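Local coordinates for arabinosyltransferase C (Mycobacterium tuberculosis, PDB 3PTY), which polymerises arabinose into the arabinan of the mycobacterial cell wall, this chain being its C-terminal extracellular domain, a lectin-like carbohydrate-binding module, at residues Gly71-Val76 with Gln237-Leu242; Pro143-Ser148 with Asp230-Ala235; Leu164-Ala169 with Pro244-Arg249; Asn210-Leu215 with Ala328-Asp333. All blocks are in the same frame, centred on the assembly; numbering follows the deposited sequence.

Contact 1. Residues Gly71-Val76 with Gln237-Leu242; sequences GIPADV and QHWIAL. With CA (calcium ion), chain C; PO4 (phosphate ion), chain D.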
loop_
_atom_site.group_PDB
_atom_site.type_symbol
_atom_site.label_atom_id
_atom_site.label_comp_id
_atom_site.label_asym_id
_atom_site.label_seq_id
_atom_site.Cartn_x
_atom_site.Cartn_y
_atom_site.Cartn_z
ATOM N N GLY A 71 11.354 -16.016 24.403
ATOM C CA GLY A 71 10.794 -14.806 24.987
ATOM C C GLY A 71 10.334 -13.825 23.916
ATOM O O GLY A 71 10.820 -12.695 23.836
ATOM N N ILE A 72 9.388 -14.277 23.099
ATOM C CA ILE A 72 8.842 -13.513 21.977
ATOM C C ILE A 72 7.415 -13.997 21.756
ATOM O O ILE A 72 7.179 -15.200 21.716
ATOM C CB ILE A 72 9.607 -13.823 20.680
ATOM C CG1 ILE A 72 11.102 -13.578 20.862
ATOM C CG2 ILE A 72 9.055 -13.001 19.508
ATOM C CD1 ILE A 72 11.928 -14.047 19.691
ATOM N N PRO A 73 6.459 -13.070 21.600
ATOM C CA PRO A 73 5.065 -13.478 21.378
ATOM C C PRO A 73 4.934 -14.295 20.099
ATOM O O PRO A 73 5.724 -14.103 19.178
ATOM C CB PRO A 73 4.328 -12.146 21.198
ATOM C CG PRO A 73 5.232 -11.106 21.752
ATOM C CD PRO A 73 6.629 -11.609 21.588
ATOM N N ALA A 74 3.951 -15.186 20.036
ATOM C CA ALA A 74 3.686 -15.924 18.805
ATOM C C ALA A 74 3.290 -14.970 17.679
ATOM O O ALA A 74 3.586 -15.216 16.511
ATOM C CB ALA A 74 2.592 -16.963 19.027
ATOM N N ASP A 75 2.625 -13.878 18.040
ATOM C CA ASP A 75 2.188 -12.892 17.061
ATOM C C ASP A 75 2.943 -11.586 17.230
ATOM O O ASP A 75 2.620 -10.783 18.108
ATOM C CB ASP A 75 0.688 -12.631 17.196
ATOM N N VAL A 76 3.954 -11.380 16.392
ATOM C CA VAL A 76 4.703 -10.130 16.386
ATOM C C VAL A 76 4.101 -9.173 15.359
ATOM O O VAL A 76 3.994 -7.970 15.597
ATOM C CB VAL A 76 6.188 -10.366 16.054
ATOM C CG1 VAL A 76 6.897 -11.013 17.230
ATOM C CG2 VAL A 76 6.314 -11.236 14.806
ATOM N N GLN A 237 3.754 -4.819 26.995
ATOM C CA GLN A 237 3.973 -4.517 25.585
ATOM C C GLN A 237 5.405 -4.063 25.316
ATOM O O GLN A 237 5.827 -3.971 24.167
ATOM C CB GLN A 237 2.987 -3.444 25.112
ATOM N N HIS A 238 6.148 -3.779 26.378
ATOM C CA HIS A 238 7.505 -3.279 26.229
ATOM C C HIS A 238 8.485 -4.423 26.412
ATOM O O HIS A 238 8.727 -4.854 27.529
ATOM C CB HIS A 238 7.783 -2.171 27.245
ATOM C CG HIS A 238 9.023 -1.385 26.956
ATOM N ND1 HIS A 238 8.994 -0.138 26.369
ATOM C CD2 HIS A 238 10.331 -1.667 27.173
ATOM C CE1 HIS A 238 10.227 0.319 26.244
ATOM N NE2 HIS A 238 11.058 -0.590 26.723
ATOM N N TRP A 239 9.019 -4.934 25.309
ATOM C CA TRP A 239 9.942 -6.062 25.363
ATOM C C TRP A 239 10.905 -5.985 24.185
ATOM O O TRP A 239 10.689 -5.220 23.245
ATOM C CB TRP A 239 9.174 -7.391 25.350
ATOM C CG TRP A 239 8.211 -7.503 24.208
ATOM C CD1 TRP A 239 6.898 -7.123 24.203
ATOM C CD2 TRP A 239 8.486 -8.015 22.899
ATOM N NE1 TRP A 239 6.341 -7.369 22.975
ATOM C CE2 TRP A 239 7.294 -7.915 22.155
ATOM C CE3 TRP A 239 9.624 -8.547 22.284
ATOM C CZ2 TRP A 239 7.205 -8.334 20.827
ATOM C CZ3 TRP A 239 9.535 -8.960 20.965
ATOM C CH2 TRP A 239 8.332 -8.852 20.251
ATOM N N ILE A 240 11.966 -6.781 24.238
ATOM C CA ILE A 240 13.019 -6.737 23.225
ATOM C C ILE A 240 13.417 -8.148 22.811
ATOM O O ILE A 240 13.584 -9.015 23.661
ATOM C CB ILE A 240 14.288 -6.049 23.782
ATOM C CG1 ILE A 240 13.955 -4.656 24.325
ATOM C CG2 ILE A 240 15.362 -5.943 22.693
ATOM C CD1 ILE A 240 15.114 -3.990 25.067
ATOM N N ALA A 241 13.566 -8.379 21.509
ATOM C CA ALA A 241 14.135 -9.635 21.022
ATOM C C ALA A 241 15.259 -9.323 20.041
ATOM O O ALA A 241 15.113 -8.447 19.187
ATOM C CB ALA A 241 13.067 -10.497 20.353
ATOM N N LEU A 242 16.374 -10.039 20.162
ATOM C CA LEU A 242 17.557 -9.761 19.350
ATOM C C LEU A 242 18.116 -11.016 18.705
ATOM O O LEU A 242 17.874 -12.127 19.169
ATOM C CB LEU A 242 18.667 -9.127 20.201
ATOM C CG LEU A 242 18.371 -7.807 20.927
ATOM C CD1 LEU A 242 19.557 -7.423 21.793
ATOM C CD2 LEU A 242 18.052 -6.702 19.938
HETATM CA CA CA C . 9.681 -5.484 29.634
HETATM P P PO4 D . 2.802 -7.605 21.303
HETATM O O1 PO4 D . 1.773 -6.657 20.728
HETATM O O2 PO4 D . 3.721 -8.082 20.199
HETATM O O3 PO4 D . 2.099 -8.798 21.914
HETATM O O4 PO4 D . 3.601 -6.893 22.373
HETATM O O HOH W 1 11.118 -6.114 31.586
HETATM O O HOH W 2 7.327 -6.009 30.496
HETATM O O HOH W 3 9.271 -8.013 29.024
#
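Pro-73 lies over one face of the Trp-239 indole in a CH-pi contact. Its CD stands 3.6 Å from the centroid of the six-membered ring, 22° off the ring normal. The two side chains come at each other from opposite directions; CD sits over the six-membered ring, offset toward its rim, and CD and CG both lie close to CZ2.

The remaining contacts are apolar. Val-76 brings CG1 to 4.0 Å from Trp-239 CH2, the two side chains crossing at about a right angle. Ile-72 splits its branches: CG1, beside the backbone N (chi1 -55°), reaches Ala-241 CB at 3.7 Å, with CD1 following close by, while CG2 turns to the indole at a looser distance.

Here the long loop that follows strand 63-65 is laid against strand 240-242, one of the inner strands of the large antiparallel sheet of this lectin-like domain. Trp-136 meets Trp-239 edge-to-face, adding a second aromatic to the cluster.

Two polar features flank the hydrophobic pairing. At the indole edge, Trp-239 NE1 gives an almost straight hydrogen bond of 2.8 Å to O4 of a phosphate, probably from the crystallisation liquor, which Arg-172 also binds. One residue earlier the chain turns to the metal: the carbonyl His-238 O binds the calcium ion at 2.4 Å, and the His-238 ring, through NE2, is hydrogen-bonded to Glu-177.

Contact 2. Residues Pro143-Ser148 with Asp230-Ala235; sequences PAMLRS and DDQDLA. With CA (calcium ion), chain C.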
loop_
_atom_site.group_PDB
_atom_site.type_symbol
_atom_site.label_atom_id
_atom_site.label_comp_id
_atom_site.label_asym_id
_atom_site.label_seq_id
_atom_site.Cartn_x
_atom_site.Cartn_y
_atom_site.Cartn_z
ATOM N N PRO A 143 12.244 -7.428 35.398
ATOM C CA PRO A 143 13.339 -6.704 34.740
ATOM C C PRO A 143 14.182 -7.667 33.907
ATOM O O PRO A 143 14.333 -8.827 34.286
ATOM C CB PRO A 143 14.168 -6.169 35.915
ATOM C CG PRO A 143 13.251 -6.194 37.091
ATOM C CD PRO A 143 12.322 -7.347 36.869
ATOM N N ALA A 144 14.731 -7.198 32.792
ATOM C CA ALA A 144 15.491 -8.079 31.914
ATOM C C ALA A 144 16.690 -7.349 31.341
ATOM O O ALA A 144 16.636 -6.141 31.097
ATOM C CB ALA A 144 14.601 -8.616 30.801
ATOM N N MET A 145 17.781 -8.078 31.147
ATOM C CA MET A 145 19.004 -7.476 30.629
ATOM C C MET A 145 19.747 -8.490 29.799
ATOM O O MET A 145 19.677 -9.683 30.071
ATOM C CB MET A 145 19.932 -7.054 31.765
ATOM C CG MET A 145 19.323 -6.127 32.787
ATOM S SD MET A 145 20.603 -5.635 33.959
ATOM C CE MET A 145 21.786 -4.880 32.842
ATOM N N LEU A 146 20.495 -8.012 28.811
ATOM C CA LEU A 146 21.297 -8.903 27.989
ATOM C C LEU A 146 22.646 -8.281 27.688
ATOM O O LEU A 146 22.743 -7.089 27.402
ATOM C CB LEU A 146 20.577 -9.215 26.678
ATOM C CG LEU A 146 21.298 -10.152 25.700
ATOM C CD1 LEU A 146 21.386 -11.570 26.271
ATOM C CD2 LEU A 146 20.577 -10.184 24.371
ATOM N N ARG A 147 23.685 -9.104 27.750
ATOM C CA ARG A 147 25.004 -8.731 27.275
ATOM C C ARG A 147 25.549 -9.933 26.532
ATOM O O ARG A 147 25.747 -10.993 27.127
ATOM C CB ARG A 147 25.925 -8.382 28.452
ATOM C CG ARG A 147 27.345 -8.039 28.042
ATOM C CD ARG A 147 28.135 -7.425 29.203
ATOM N NE ARG A 147 28.531 -8.418 30.204
ATOM C CZ ARG A 147 28.035 -8.486 31.435
ATOM N NH1 ARG A 147 27.111 -7.616 31.834
ATOM N NH2 ARG A 147 28.467 -9.425 32.269
ATOM N N SER A 148 25.770 -9.783 25.231
ATOM C CA SER A 148 26.267 -10.890 24.431
ATOM C C SER A 148 27.754 -11.096 24.690
ATOM O O SER A 148 28.415 -10.257 25.307
ATOM C CB SER A 148 26.044 -10.628 22.935
ATOM O OG SER A 148 27.028 -9.729 22.424
ATOM N N ASP A 230 18.741 -3.481 27.686
ATOM C CA ASP A 230 18.217 -3.255 29.021
ATOM C C ASP A 230 16.721 -3.022 28.912
ATOM O O ASP A 230 16.274 -2.048 28.300
ATOM C CB ASP A 230 18.914 -2.053 29.663
ATOM C CG ASP A 230 18.595 -1.914 31.138
ATOM O OD1 ASP A 230 18.152 -2.911 31.750
ATOM O OD2 ASP A 230 18.787 -0.808 31.685
ATOM N N ASP A 231 15.950 -3.939 29.481
ATOM C CA ASP A 231 14.502 -3.847 29.453
ATOM C C ASP A 231 13.943 -3.827 30.873
ATOM O O ASP A 231 13.548 -4.868 31.422
ATOM C CB ASP A 231 13.924 -5.019 28.667
ATOM C CG ASP A 231 12.426 -5.056 28.709
ATOM O OD1 ASP A 231 11.823 -4.047 29.130
ATOM O OD2 ASP A 231 11.850 -6.094 28.321
ATOM N N GLN A 232 13.909 -2.632 31.451
ATOM C CA GLN A 232 13.448 -2.416 32.820
ATOM C C GLN A 232 11.979 -2.013 32.870
ATOM O O GLN A 232 11.405 -1.867 33.945
ATOM C CB GLN A 232 14.279 -1.316 33.480
ATOM C CG GLN A 232 15.757 -1.631 33.584
ATOM C CD GLN A 232 16.038 -2.764 34.549
ATOM O OE1 GLN A 232 15.465 -2.822 35.637
ATOM N NE2 GLN A 232 16.925 -3.672 34.157
ATOM N N ASP A 233 11.375 -1.819 31.704
ATOM C CA ASP A 233 9.994 -1.366 31.627
ATOM C C ASP A 233 9.064 -2.562 31.748
ATOM O O ASP A 233 9.052 -3.422 30.881
ATOM C CB ASP A 233 9.764 -0.636 30.302
ATOM C CG ASP A 233 8.355 -0.078 30.165
ATOM O OD1 ASP A 233 7.446 -0.528 30.893
ATOM O OD2 ASP A 233 8.158 0.808 29.306
ATOM N N LEU A 234 8.274 -2.608 32.813
ATOM C CA LEU A 234 7.480 -3.792 33.119
ATOM C C LEU A 234 6.110 -3.822 32.450
ATOM O O LEU A 234 5.349 -4.766 32.647
ATOM C CB LEU A 234 7.338 -3.959 34.633
ATOM C CG LEU A 234 8.665 -4.002 35.388
ATOM C CD1 LEU A 234 8.422 -4.141 36.885
ATOM C CD2 LEU A 234 9.543 -5.138 34.875
ATOM N N ALA A 235 5.788 -2.803 31.660
ATOM C CA ALA A 235 4.602 -2.884 30.819
ATOM C C ALA A 235 4.768 -4.072 29.874
ATOM O O ALA A 235 5.815 -4.222 29.247
ATOM C CB ALA A 235 4.403 -1.596 30.035
HETATM CA CA CA C . 9.681 -5.484 29.634
HETATM O O HOH W 1 11.118 -6.114 31.586
HETATM O O HOH W 2 7.327 -6.009 30.496
HETATM O O HOH W 3 9.271 -8.013 29.024
#
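Asp-231 O accepts two hydrogen bonds: Ala-144 N donates to it at 3.0 Å, and water 1, a calcium ligand, donates a hydrogen bond to it at 2.7 Å. The return bond, Asp-231 N to Ala-144 O, is 2.8 Å long and completes an antiparallel hydrogen-bonded pair. Met-145 and Asp-230 form the next, non-hydrogen-bonded pair.

On the face that carries those two, Met-145 and Asp-230 lie side by side, with Met-145 CG 3.6 Å from Asp-230 OD1. Gln-232 folds back over them through a bend at chi2 (-68°), and its NE2 donates to Asp-230 OD1 at 2.8 Å, on the syn side and in the amide plane, which would restrain the rotation of both groups. The OE1 of the same amide touches Pro-143 CB, and Leu-234 CD2 packs against Pro-143 N and CD.

This is where strands 144-152 and 224-231 pair near one side of the large antiparallel sheet, and where the second of them runs out into a calcium-binding loop. From the opposite face of the sheet, the one carrying Ala-144, Asp-231 sends its carboxylate to the metal and holds it with both oxygens, OD1 and OD2 each at 2.6 Å. Asp-233 adds its carbonyl O, and the carbonyl O of His-238 and three waters complete the site. Asp-231 OD2 has a second partner in Ser-135. Beyond the metal, Asp-233 OD1 accepts a hydrogen bond from the backbone N of Ala-235, an Asx turn within the loop.

Contact 3. Residues Leu164-Ala169 with Pro244-Arg249; sequences LLVVTA and PPRIPR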
loop_
_atom_site.group_PDB
_atom_site.type_symbol
_atom_site.label_atom_id
_atom_site.label_comp_id
_atom_site.label_asym_id
_atom_site.label_seq_id
_atom_site.Cartn_x
_atom_site.Cartn_y
_atom_site.Cartn_z
ATOM N N LEU A 164 27.253 -0.974 7.178
ATOM C CA LEU A 164 26.388 -0.954 8.351
ATOM C C LEU A 164 26.619 -2.179 9.209
ATOM O O LEU A 164 26.907 -3.259 8.695
ATOM C CB LEU A 164 24.921 -0.989 7.920
ATOM C CG LEU A 164 24.369 0.126 7.032
ATOM C CD1 LEU A 164 22.971 -0.256 6.570
ATOM C CD2 LEU A 164 24.347 1.446 7.788
ATOM N N LEU A 165 26.462 -2.009 10.517
ATOM C CA LEU A 165 26.366 -3.137 11.426
ATOM C C LEU A 165 24.875 -3.290 11.688
ATOM O O LEU A 165 24.210 -2.337 12.103
ATOM C CB LEU A 165 27.120 -2.833 12.721
ATOM C CG LEU A 165 27.318 -3.910 13.795
ATOM C CD1 LEU A 165 25.996 -4.359 14.408
ATOM C CD2 LEU A 165 28.091 -5.089 13.250
ATOM N N VAL A 166 24.339 -4.474 11.422
ATOM C CA VAL A 166 22.896 -4.664 11.472
ATOM C C VAL A 166 22.517 -5.738 12.474
ATOM O O VAL A 166 23.201 -6.752 12.601
ATOM C CB VAL A 166 22.341 -5.028 10.078
ATOM C CG1 VAL A 166 20.905 -5.555 10.175
ATOM C CG2 VAL A 166 22.422 -3.816 9.157
ATOM N N VAL A 167 21.421 -5.504 13.187
ATOM C CA VAL A 167 20.859 -6.511 14.074
ATOM C C VAL A 167 19.367 -6.632 13.793
ATOM O O VAL A 167 18.638 -5.649 13.870
ATOM C CB VAL A 167 21.057 -6.120 15.552
ATOM C CG1 VAL A 167 20.228 -7.023 16.460
ATOM C CG2 VAL A 167 22.537 -6.176 15.918
ATOM N N THR A 168 18.915 -7.830 13.447
ATOM C CA THR A 168 17.477 -8.070 13.326
ATOM C C THR A 168 16.841 -8.168 14.718
ATOM O O THR A 168 17.287 -8.956 15.557
ATOM C CB THR A 168 17.203 -9.328 12.508
ATOM O OG1 THR A 168 17.666 -9.109 11.168
ATOM C CG2 THR A 168 15.704 -9.646 12.485
ATOM N N ALA A 169 15.814 -7.356 14.965
ATOM C CA ALA A 169 15.226 -7.236 16.300
ATOM C C ALA A 169 13.711 -7.120 16.229
ATOM O O ALA A 169 13.160 -6.733 15.199
ATOM C CB ALA A 169 15.805 -6.003 17.024
ATOM N N PRO A 244 22.031 -12.152 16.460
ATOM C CA PRO A 244 23.421 -11.664 16.481
ATOM C C PRO A 244 23.744 -10.612 15.427
ATOM O O PRO A 244 23.014 -10.475 14.444
ATOM C CB PRO A 244 24.246 -12.939 16.234
ATOM C CG PRO A 244 23.377 -14.046 16.761
ATOM C CD PRO A 244 21.973 -13.617 16.328
ATOM N N PRO A 245 24.850 -9.876 15.629
ATOM C CA PRO A 245 25.225 -8.779 14.731
ATOM C C PRO A 245 25.793 -9.273 13.407
ATOM O O PRO A 245 26.437 -10.325 13.341
ATOM C CB PRO A 245 26.313 -8.036 15.512
ATOM C CG PRO A 245 26.905 -9.081 16.436
ATOM C CD PRO A 245 25.776 -10.029 16.767
ATOM N N ARG A 246 25.558 -8.501 12.356
ATOM C CA ARG A 246 26.098 -8.832 11.048
ATOM C C ARG A 246 26.434 -7.584 10.253
ATOM O O ARG A 246 25.983 -6.478 10.573
ATOM C CB ARG A 246 25.097 -9.688 10.268
ATOM C CG ARG A 246 23.835 -8.940 9.840
ATOM C CD ARG A 246 22.831 -9.912 9.233
ATOM N NE ARG A 246 21.749 -9.263 8.492
ATOM C CZ ARG A 246 20.550 -8.999 8.998
ATOM N NH1 ARG A 246 20.277 -9.304 10.263
ATOM N NH2 ARG A 246 19.616 -8.425 8.240
ATOM N N ILE A 247 27.235 -7.770 9.210
ATOM C CA ILE A 247 27.486 -6.724 8.221
ATOM C C ILE A 247 26.965 -7.239 6.887
ATOM O O ILE A 247 27.535 -8.156 6.305
ATOM C CB ILE A 247 28.985 -6.393 8.115
ATOM C CG1 ILE A 247 29.495 -5.819 9.448
ATOM C CG2 ILE A 247 29.239 -5.388 6.985
ATOM C CD1 ILE A 247 31.006 -5.554 9.458
ATOM N N PRO A 248 25.862 -6.661 6.404
ATOM C CA PRO A 248 25.144 -7.265 5.270
ATOM C C PRO A 248 25.970 -7.376 3.998
ATOM O O PRO A 248 26.664 -6.431 3.631
ATOM C CB PRO A 248 23.977 -6.298 5.038
ATOM C CG PRO A 248 23.746 -5.667 6.392
ATOM C CD PRO A 248 25.152 -5.491 6.946
ATOM N N ARG A 249 25.891 -8.525 3.333
ATOM C CA ARG A 249 26.399 -8.641 1.973
ATOM C C ARG A 249 25.228 -8.358 1.036
ATOM O O ARG A 249 24.170 -8.959 1.174
ATOM C CB ARG A 249 26.989 -10.034 1.751
ATOM C CG ARG A 249 28.104 -10.354 2.760
ATOM C CD ARG A 249 28.761 -11.699 2.500
ATOM N NE ARG A 249 29.503 -11.706 1.245
ATOM C CZ ARG A 249 30.134 -12.770 0.756
ATOM N NH1 ARG A 249 30.113 -13.918 1.419
ATOM N NH2 ARG A 249 30.784 -12.683 -0.397
HETATM O O HOH W 4 20.862 -10.132 13.030
#
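The guanidinium of Arg-246 is laid flat over Val-166, whose CG1 lies beneath the centre of one face, 3.7 Å from Arg-246 CZ. At its edge, Arg-246 NH1 donates in plane to Thr-168 OG1 at 2.8 Å, and water 4 sits there too, held chiefly by Thr-168 N and Pro-244 O. The arginine bends back to this spot because CG starts between its backbone N and carbonyl carbon (chi1 69°), after which the chain is extended. NE pairs with Glu-40 in a salt bridge, which probably balances the buried charge, and Asn-210 OD1 is hydrogen-bonded to both Arg-246 NH2 and Thr-168 OG1.

Beneath the side chains the backbones form one antiparallel bridge: Val-166 N to Arg-246 O is 2.7 Å and nearly straight, and Arg-246 N returns to Val-166 O. Pro-248 CG packs crosswise on Val-166 CG2, and Leu-165 CD1 lies beside Pro-245 CB. Leu-164 O is buried with no hydrogen-bond partner in the model; it meets Pro-248 CD and a CA-H...O contact from Ile-247 CA.

Strand 164-171 thus has strand 209-214 on one side and, on the other, strand 240-242 and the irregular chain 244-249 that follows it, while Tyr-330 of strand 322-331 packs on Val-166, Arg-246 and Pro-248.

Contact 4. Residues Asn210-Leu215 with Ala328-Asp333; sequences NLRAPL and ASYLKD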
loop_
_atom_site.group_PDB
_atom_site.type_symbol
_atom_site.label_atom_id
_atom_site.label_comp_id
_atom_site.label_asym_id
_atom_site.label_seq_id
_atom_site.Cartn_x
_atom_site.Cartn_y
_atom_site.Cartn_z
ATOM N N ASN A 210 15.197 -4.463 10.838
ATOM C CA ASN A 210 16.645 -4.376 10.877
ATOM C C ASN A 210 17.125 -3.084 11.516
ATOM O O ASN A 210 16.958 -2.010 10.946
ATOM C CB ASN A 210 17.217 -4.520 9.460
ATOM C CG ASN A 210 17.049 -5.925 8.918
ATOM O OD1 ASN A 210 17.405 -6.894 9.583
ATOM N ND2 ASN A 210 16.491 -6.046 7.720
ATOM N N LEU A 211 17.709 -3.193 12.708
ATOM C CA LEU A 211 18.361 -2.054 13.348
ATOM C C LEU A 211 19.684 -1.813 12.631
ATOM O O LEU A 211 20.359 -2.767 12.250
ATOM C CB LEU A 211 18.621 -2.338 14.831
ATOM C CG LEU A 211 17.449 -2.839 15.683
ATOM C CD1 LEU A 211 17.932 -3.184 17.087
ATOM C CD2 LEU A 211 16.327 -1.815 15.732
ATOM N N ARG A 212 20.056 -0.548 12.442
ATOM C CA ARG A 212 21.272 -0.235 11.692
ATOM C C ARG A 212 22.167 0.743 12.425
ATOM O O ARG A 212 21.705 1.752 12.962
ATOM C CB ARG A 212 20.962 0.335 10.298
ATOM C CG ARG A 212 19.947 -0.450 9.480
ATOM C CD ARG A 212 18.666 0.355 9.287
ATOM N NE ARG A 212 17.572 -0.454 8.744
ATOM C CZ ARG A 212 17.062 -0.305 7.526
ATOM N NH1 ARG A 212 17.539 0.634 6.716
ATOM N NH2 ARG A 212 16.056 -1.079 7.129
ATOM N N ALA A 213 23.460 0.438 12.418
ATOM C CA ALA A 213 24.475 1.308 12.994
ATOM C C ALA A 213 25.571 1.498 11.951
ATOM O O ALA A 213 26.158 0.524 11.488
ATOM C CB ALA A 213 25.046 0.669 14.261
ATOM N N PRO A 214 25.857 2.754 11.577
ATOM C CA PRO A 214 26.879 3.004 10.556
ATOM C C PRO A 214 28.249 2.535 11.030
ATOM O O PRO A 214 28.674 2.898 12.129
ATOM C CB PRO A 214 26.860 4.535 10.419
ATOM C CG PRO A 214 26.315 5.008 11.744
ATOM C CD PRO A 214 25.241 4.007 12.043
ATOM N N LEU A 215 28.931 1.735 10.219
ATOM C CA LEU A 215 30.270 1.272 10.578
ATOM C C LEU A 215 31.226 2.443 10.768
ATOM O O LEU A 215 32.202 2.338 11.510
ATOM C CB LEU A 215 30.828 0.318 9.514
ATOM C CG LEU A 215 30.163 -1.058 9.420
ATOM C CD1 LEU A 215 30.756 -1.845 8.250
ATOM C CD2 LEU A 215 30.331 -1.830 10.734
ATOM N N ALA A 328 15.676 -8.770 3.401
ATOM C CA ALA A 328 16.297 -7.594 3.994
ATOM C C ALA A 328 16.778 -6.666 2.884
ATOM O O ALA A 328 17.368 -7.116 1.909
ATOM C CB ALA A 328 17.460 -8.007 4.890
ATOM N N SER A 329 16.526 -5.369 3.017
ATOM C CA SER A 329 17.024 -4.424 2.027
ATOM C C SER A 329 17.278 -3.053 2.649
ATOM O O SER A 329 16.737 -2.739 3.710
ATOM C CB SER A 329 16.034 -4.293 0.864
ATOM O OG SER A 329 14.869 -3.604 1.286
ATOM N N TYR A 330 18.083 -2.239 1.965
ATOM C CA TYR A 330 18.519 -0.942 2.478
ATOM C C TYR A 330 18.602 0.047 1.328
ATOM O O TYR A 330 19.013 -0.314 0.232
ATOM C CB TYR A 330 19.905 -1.075 3.132
ATOM C CG TYR A 330 19.983 -2.268 4.058
ATOM C CD1 TYR A 330 20.316 -3.519 3.571
ATOM C CD2 TYR A 330 19.692 -2.147 5.413
ATOM C CE1 TYR A 330 20.370 -4.622 4.402
ATOM C CE2 TYR A 330 19.743 -3.257 6.260
ATOM C CZ TYR A 330 20.083 -4.486 5.743
ATOM O OH TYR A 330 20.137 -5.598 6.556
ATOM N N LEU A 331 18.223 1.296 1.573
ATOM C CA LEU A 331 18.332 2.330 0.543
ATOM C C LEU A 331 19.708 2.994 0.610
ATOM O O LEU A 331 20.042 3.640 1.600
ATOM C CB LEU A 331 17.242 3.387 0.734
ATOM C CG LEU A 331 17.199 4.503 -0.310
ATOM C CD1 LEU A 331 16.921 3.922 -1.699
ATOM C CD2 LEU A 331 16.150 5.550 0.066
ATOM N N LYS A 332 20.500 2.839 -0.448
ATOM C CA LYS A 332 21.853 3.411 -0.508
ATOM C C LYS A 332 21.925 4.918 -0.184
ATOM O O LYS A 332 22.879 5.388 0.456
ATOM C CB LYS A 332 22.448 3.152 -1.894
ATOM C CG LYS A 332 23.827 3.732 -2.108
ATOM C CD LYS A 332 24.395 3.316 -3.460
ATOM C CE LYS A 332 23.540 3.839 -4.601
ATOM N NZ LYS A 332 24.278 3.818 -5.896
ATOM N N ASP A 333 20.916 5.665 -0.623
ATOM C CA ASP A 333 20.854 7.121 -0.424
ATOM C C ASP A 333 20.549 7.566 1.009
ATOM O O ASP A 333 20.819 8.710 1.375
ATOM C CB ASP A 333 19.813 7.733 -1.357
ATOM C CG ASP A 333 20.028 7.334 -2.800
ATOM O OD1 ASP A 333 19.416 6.333 -3.232
ATOM O OD2 ASP A 333 20.824 8.008 -3.487
HETATM O O HOH W 5 15.532 -4.220 5.762
HETATM O O HOH W 6 15.375 -0.386 4.497
HETATM O O HOH W 7 17.458 2.293 4.144
#
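Arg-212 and Tyr-330 carry the van der Waals part of this contact. Tyr-330 CD2 lies over one face of the guanidinium, toward its rim, 3.8 Å from Arg-212 CZ; seen from the tyrosine, the arginine comes up at the ring edge. The two planes are 64° apart, so this is no flat stack. Further along, Asn-210 ND2 packs on Ala-328 CB at 3.6 Å.

No direct hydrogen bond joins the two strands. The polar link is made by waters instead. Water 5 accepts from both Asn-210 ND2 and Ser-329 N; water 6 takes Arg-212 NH2 at 2.8 Å and lies beside Ser-329 O; water 7 accepts from Leu-331 N at 2.9 Å and weakly from Arg-212 NH1.

Other hydrogen bonds hold the groups, one within the strand and the rest to residues around the contact. Arg-212, bent at chi2 (113°), turns NE back onto Asn-210 O at 2.8 Å, in the guanidinium plane, and its NH1 also reaches Trp-335 O. Tyr-330 OH is bound to Glu-40, and Asn-210 OD1 to Thr-168.

Strand 209-214 of the large antiparallel sheet and strand 322-331 of the mixed sheet pass 9.5 Å apart at 43°, a spacing consistent with two beta sheets packed against each other, here across a hydrated seam; just past it, Leu-331 and Asp-333 touch the bound octyl arabinofuranoside.

Overall arrangement
From the N terminus the first halves follow one another: 71-76 in a loop, then 143-148, 164-169 and 210-215 on three strands of the large antiparallel sheet. Contact 2 closes first, at 230-235, nested inside the longer loop that contact 1 closes at 237-242; the two share the calcium ion and its three waters. Contact 3 closes next, at 244-249, and contact 4 last, at 328-333. Every other pair of contacts crosses along the chain. Contacts 3 and 4 lie about 9 Å apart between centres, joined by neighbouring strands 164-171 and 209-214. Contacts 1 to 3 knit the antiparallel sheet and its loops; contact 4 ties it to the mixed sheet.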